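Local coordinates for protein hdh assembly factor Kustc1130 (Kuenenia stuttgartiensis, PDB 6HIF) that probably assists assembly of the heme-bearing hydrazine dehydrogenase (HDH) complex, to whose subunits it is bound through a small beta-sandwich domain, at residues 31-45 against 57-69. Residues are numbered along the deposited sequence; the frame is centred on the assembly and turned at random.
Sequences AKLWVTAIAIGTPIV and TTGNNGTCVFELR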
loop_
_atom_site.group_PDB
_atom_site.type_symbol
_atom_site.label_atom_id
_atom_site.label_comp_id
_atom_site.label_asym_id
_atom_site.label_seq_id
_atom_site.Cartn_x
_atom_site.Cartn_y
_atom_site.Cartn_z
ATOM N N ALA Y 31 -12.678 65.457 -21.537
ATOM C CA ALA Y 31 -11.925 65.677 -22.761
ATOM C C ALA Y 31 -10.501 66.097 -22.406
ATOM O O ALA Y 31 -10.283 66.734 -21.377
ATOM C CB ALA Y 31 -12.615 66.715 -23.611
ATOM N N LYS Y 32 -9.539 65.714 -23.258
ATOM C CA LYS Y 32 -8.149 66.104 -23.085
ATOM C C LYS Y 32 -7.756 67.025 -24.234
ATOM O O LYS Y 32 -7.875 66.653 -25.399
ATOM C CB LYS Y 32 -7.241 64.874 -22.991
ATOM C CG LYS Y 32 -6.171 64.937 -21.906
ATOM C CD LYS Y 32 -5.296 63.695 -21.829
ATOM C CE LYS Y 32 -4.206 63.781 -20.775
ATOM N NZ LYS Y 32 -3.026 62.948 -21.116
ATOM N N LEU Y 33 -7.312 68.239 -23.887
ATOM C CA LEU Y 33 -6.940 69.245 -24.869
ATOM C C LEU Y 33 -5.468 69.606 -24.697
ATOM O O LEU Y 33 -5.052 70.052 -23.631
ATOM C CB LEU Y 33 -7.830 70.479 -24.691
ATOM C CG LEU Y 33 -7.521 71.660 -25.611
ATOM C CD1 LEU Y 33 -8.011 71.397 -27.026
ATOM C CD2 LEU Y 33 -8.150 72.935 -25.072
ATOM N N TRP Y 34 -4.698 69.395 -25.770
ATOM C CA TRP Y 34 -3.313 69.828 -25.853
ATOM C C TRP Y 34 -3.270 71.151 -26.608
ATOM O O TRP Y 34 -3.857 71.262 -27.685
ATOM C CB TRP Y 34 -2.477 68.778 -26.593
ATOM C CG TRP Y 34 -2.487 67.398 -26.007
ATOM C CD1 TRP Y 34 -3.560 66.567 -25.858
ATOM C CD2 TRP Y 34 -1.341 66.664 -25.540
ATOM N NE1 TRP Y 34 -3.166 65.375 -25.309
ATOM C CE2 TRP Y 34 -1.810 65.404 -25.107
ATOM C CE3 TRP Y 34 0.027 66.946 -25.445
ATOM C CZ2 TRP Y 34 -0.953 64.436 -24.581
ATOM C CZ3 TRP Y 34 0.872 65.990 -24.926
ATOM C CH2 TRP Y 34 0.386 64.751 -24.502
ATOM N N VAL Y 35 -2.579 72.147 -26.040
ATOM C CA VAL Y 35 -2.398 73.421 -26.724
ATOM C C VAL Y 35 -0.904 73.721 -26.836
ATOM O O VAL Y 35 -0.208 73.825 -25.827
ATOM C CB VAL Y 35 -3.172 74.576 -26.055
ATOM C CG1 VAL Y 35 -3.012 75.880 -26.824
ATOM C CG2 VAL Y 35 -4.646 74.252 -25.883
ATOM N N THR Y 36 -0.429 73.854 -28.080
ATOM C CA THR Y 36 0.972 74.129 -28.355
ATOM C C THR Y 36 1.109 75.553 -28.886
ATOM O O THR Y 36 0.421 75.943 -29.833
ATOM C CB THR Y 36 1.564 73.094 -29.320
ATOM O OG1 THR Y 36 1.341 71.789 -28.787
ATOM C CG2 THR Y 36 3.044 73.293 -29.566
ATOM N N ALA Y 37 2.006 76.317 -28.254
ATOM C CA ALA Y 37 2.279 77.691 -28.639
ATOM C C ALA Y 37 3.569 77.740 -29.452
ATOM O O ALA Y 37 4.642 77.408 -28.950
ATOM C CB ALA Y 37 2.366 78.561 -27.407
ATOM N N ILE Y 38 3.441 78.163 -30.713
ATOM C CA ILE Y 38 4.559 78.177 -31.642
ATOM C C ILE Y 38 4.817 79.618 -32.071
ATOM O O ILE Y 38 3.888 80.415 -32.173
ATOM C CB ILE Y 38 4.280 77.278 -32.866
ATOM C CG1 ILE Y 38 3.433 76.051 -32.533
ATOM C CG2 ILE Y 38 5.573 76.867 -33.541
ATOM C CD1 ILE Y 38 2.909 75.338 -33.757
ATOM N N ALA Y 39 6.094 79.929 -32.330
ATOM C CA ALA Y 39 6.492 81.151 -33.011
ATOM C C ALA Y 39 7.282 80.788 -34.270
ATOM O O ALA Y 39 8.488 80.551 -34.198
ATOM C CB ALA Y 39 7.291 82.022 -32.071
ATOM N N ILE Y 40 6.580 80.757 -35.414
ATOM C CA ILE Y 40 7.065 80.255 -36.697
ATOM C C ILE Y 40 7.976 79.041 -36.509
ATOM O O ILE Y 40 9.125 79.046 -36.948
ATOM C CB ILE Y 40 7.708 81.349 -37.584
ATOM C CG1 ILE Y 40 8.683 82.247 -36.815
ATOM C CG2 ILE Y 40 6.636 82.149 -38.317
ATOM C CD1 ILE Y 40 9.846 82.755 -37.638
ATOM N N GLY Y 41 7.442 78.001 -35.859
ATOM C CA GLY Y 41 8.112 76.714 -35.789
ATOM C C GLY Y 41 8.643 76.393 -34.395
ATOM O O GLY Y 41 8.550 75.253 -33.948
ATOM N N THR Y 42 9.206 77.404 -33.724
ATOM C CA THR Y 42 9.868 77.192 -32.445
ATOM C C THR Y 42 8.854 77.326 -31.312
ATOM O O THR Y 42 7.967 78.175 -31.378
ATOM C CB THR Y 42 11.097 78.098 -32.272
ATOM O OG1 THR Y 42 10.739 79.420 -32.669
ATOM C CG2 THR Y 42 12.292 77.635 -33.078
ATOM N N PRO Y 43 8.942 76.483 -30.253
ATOM C CA PRO Y 43 8.038 76.584 -29.105
ATOM C C PRO Y 43 8.261 77.856 -28.291
ATOM O O PRO Y 43 9.399 78.273 -28.086
ATOM C CB PRO Y 43 8.385 75.351 -28.256
ATOM C CG PRO Y 43 9.797 74.994 -28.651
ATOM C CD PRO Y 43 9.902 75.376 -30.112
ATOM N N ILE Y 44 7.157 78.466 -27.835
ATOM C CA ILE Y 44 7.218 79.658 -27.002
ATOM C C ILE Y 44 7.277 79.226 -25.540
ATOM O O ILE Y 44 6.385 78.528 -25.062
ATOM C CB ILE Y 44 6.027 80.601 -27.274
ATOM C CG1 ILE Y 44 5.849 80.897 -28.766
ATOM C CG2 ILE Y 44 6.171 81.881 -26.466
ATOM C CD1 ILE Y 44 4.594 81.665 -29.099
ATOM N N VAL Y 45 8.338 79.658 -24.846
ATOM C CA VAL Y 45 8.546 79.334 -23.444
ATOM C C VAL Y 45 8.039 80.491 -22.588
ATOM O O VAL Y 45 8.398 81.647 -22.822
ATOM C CB VAL Y 45 10.029 79.029 -23.149
ATOM C CG1 VAL Y 45 10.266 78.711 -21.678
ATOM C CG2 VAL Y 45 10.571 77.917 -24.041
ATOM N N THR Y 57 1.143 78.058 -17.688
ATOM C CA THR Y 57 2.296 78.759 -18.227
ATOM C C THR Y 57 3.272 77.734 -18.808
ATOM O O THR Y 57 3.751 76.850 -18.096
ATOM C CB THR Y 57 2.859 79.753 -17.198
ATOM O OG1 THR Y 57 4.006 80.384 -17.767
ATOM C CG2 THR Y 57 3.218 79.125 -15.868
ATOM N N THR Y 58 3.552 77.867 -20.113
ATOM C CA THR Y 58 4.247 76.850 -20.890
ATOM C C THR Y 58 5.699 76.714 -20.441
ATOM O O THR Y 58 6.358 77.704 -20.132
ATOM C CB THR Y 58 4.225 77.160 -22.393
ATOM O OG1 THR Y 58 4.990 78.342 -22.633
ATOM C CG2 THR Y 58 2.831 77.316 -22.960
ATOM N N GLY Y 59 6.181 75.465 -20.435
ATOM C CA GLY Y 59 7.586 75.158 -20.227
ATOM C C GLY Y 59 8.344 75.143 -21.551
ATOM O O GLY Y 59 8.040 75.924 -22.450
ATOM N N ASN Y 60 9.318 74.236 -21.665
ATOM C CA ASN Y 60 10.160 74.138 -22.849
ATOM C C ASN Y 60 9.365 73.578 -24.029
ATOM O O ASN Y 60 9.690 73.865 -25.179
ATOM C CB ASN Y 60 11.436 73.337 -22.571
ATOM C CG ASN Y 60 12.384 74.032 -21.617
ATOM O OD1 ASN Y 60 12.208 75.207 -21.300
ATOM N ND2 ASN Y 60 13.398 73.314 -21.161
ATOM N N ASN Y 61 8.330 72.779 -23.730
ATOM C CA ASN Y 61 7.443 72.189 -24.720
ATOM C C ASN Y 61 6.766 73.287 -25.525
ATOM O O ASN Y 61 6.567 73.146 -26.726
ATOM C CB ASN Y 61 6.246 71.489 -24.076
ATOM C CG ASN Y 61 6.597 70.243 -23.301
ATOM O OD1 ASN Y 61 7.450 70.270 -22.415
ATOM N ND2 ASN Y 61 5.920 69.152 -23.615
ATOM N N GLY Y 62 6.370 74.355 -24.827
ATOM C CA GLY Y 62 5.402 75.303 -25.349
ATOM C C GLY Y 62 4.008 74.683 -25.413
ATOM O O GLY Y 62 3.129 75.196 -26.102
ATOM N N THR Y 63 3.826 73.576 -24.681
ATOM C CA THR Y 63 2.598 72.801 -24.735
ATOM C C THR Y 63 2.007 72.662 -23.335
ATOM O O THR Y 63 2.714 72.326 -22.388
ATOM C CB THR Y 63 2.834 71.443 -25.406
ATOM O OG1 THR Y 63 3.448 71.688 -26.672
ATOM C CG2 THR Y 63 1.562 70.647 -25.602
ATOM N N CYS Y 64 0.702 72.931 -23.237
ATOM C CA CYS Y 64 -0.072 72.716 -22.026
ATOM C C CYS Y 64 -1.158 71.676 -22.300
ATOM O O CYS Y 64 -1.797 71.693 -23.352
ATOM C CB CYS Y 64 -0.731 74.015 -21.576
ATOM S SG CYS Y 64 0.416 75.249 -20.908
ATOM N N VAL Y 65 -1.357 70.767 -21.340
ATOM C CA VAL Y 65 -2.387 69.745 -21.446
ATOM C C VAL Y 65 -3.484 70.063 -20.431
ATOM O O VAL Y 65 -3.207 70.239 -19.247
ATOM C CB VAL Y 65 -1.812 68.325 -21.249
ATOM C CG1 VAL Y 65 -2.831 67.242 -21.576
ATOM C CG2 VAL Y 65 -0.531 68.106 -22.039
ATOM N N PHE Y 66 -4.729 70.136 -20.913
ATOM C CA PHE Y 66 -5.872 70.447 -20.072
ATOM C C PHE Y 66 -6.849 69.277 -20.072
ATOM O O PHE Y 66 -7.153 68.718 -21.127
ATOM C CB PHE Y 66 -6.576 71.707 -20.580
ATOM C CG PHE Y 66 -5.702 72.931 -20.628
ATOM C CD1 PHE Y 66 -5.539 73.731 -19.506
ATOM C CD2 PHE Y 66 -5.039 73.283 -21.793
ATOM C CE1 PHE Y 66 -4.730 74.856 -19.549
ATOM C CE2 PHE Y 66 -4.230 74.408 -21.836
ATOM C CZ PHE Y 66 -4.077 75.193 -20.714
ATOM N N GLU Y 67 -7.330 68.923 -18.874
ATOM C CA GLU Y 67 -8.400 67.951 -18.714
ATOM C C GLU Y 67 -9.688 68.706 -18.385
ATOM O O GLU Y 67 -9.785 69.326 -17.329
ATOM C CB GLU Y 67 -8.028 66.939 -17.630
ATOM C CG GLU Y 67 -8.783 65.628 -17.740
ATOM C CD GLU Y 67 -8.700 64.743 -16.505
ATOM O OE1 GLU Y 67 -9.083 65.208 -15.409
ATOM O OE2 GLU Y 67 -8.251 63.588 -16.641
ATOM N N LEU Y 68 -10.657 68.660 -19.307
ATOM C CA LEU Y 68 -11.834 69.514 -19.236
ATOM C C LEU Y 68 -13.107 68.678 -19.337
ATOM O O LEU Y 68 -13.132 67.661 -20.026
ATOM C CB LEU Y 68 -11.784 70.517 -20.391
ATOM C CG LEU Y 68 -10.542 71.401 -20.466
ATOM C CD1 LEU Y 68 -10.392 71.978 -21.866
ATOM C CD2 LEU Y 68 -10.589 72.513 -19.428
ATOM N N ARG Y 69 -14.166 69.145 -18.660
ATOM C CA ARG Y 69 -15.502 68.585 -18.796
ATOM C C ARG Y 69 -16.072 68.993 -20.152
ATOM O O ARG Y 69 -15.693 70.030 -20.692
ATOM C CB ARG Y 69 -16.406 69.071 -17.658
ATOM C CG ARG Y 69 -16.113 68.431 -16.308
ATOM C CD ARG Y 69 -17.138 68.778 -15.241
ATOM N NE ARG Y 69 -17.265 70.212 -15.003
ATOM C CZ ARG Y 69 -16.531 70.913 -14.139
ATOM N NH1 ARG Y 69 -15.609 70.312 -13.405
ATOM N NH2 ARG Y 69 -16.721 72.215 -14.016
#
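W34 and V65 meet as a non-hydrogen-bonded pair of the antiparallel strands 31-39 and 63-68, whose axes run at 163° to each other. V65 lays CG2 over the six-membered ring of W34, 3.8 Å from its centroid and 18° off the normal, which defines a CH-pi contact. With W34 CG anti to its carbonyl carbon (chi1 -58°), the indole stands alongside V65, while T63 CG2 approaches near the ring plane at the edge. On the same face, the extended K32 chain brings CE to 3.8 Å from V65 CG1; outside the two segments, K32 NZ forms a salt bridge with an acidic side chain of the chain of another protein. Farther along, T36 OG1 and T63 OG1 are hydrogen-bonded at 3.0 Å.

The reverse face, bearing L33, V35, F66 and L68, is buried: L33 CD2 lies 4.0 Å from L68 CD1, V35 CG2 sits at the edge of the F66 ring, and I75 of strand 71-79 packs on L33 and V35. C64, on this face, is disulfide-bonded to C56. Backbone bonds repeat at L33/F66 and V35/C64, and one more, A37 N to G62 O at 2.7 Å, lies past the last bridge pair.

Beyond it, loop contacts take over. T58 OG1 donates to I44 O at 2.8 Å, whereas V45, exposed like G59 and N60, sets CG1 and CG2 each 3.6 Å from G59 O, without a classical hydrogen bond. One face packed against a second sheet is the arrangement of a beta-sandwich; on the other, the W34 side chain lies about 4 Å from a heme c and packs on a polar side chain of the partner protein.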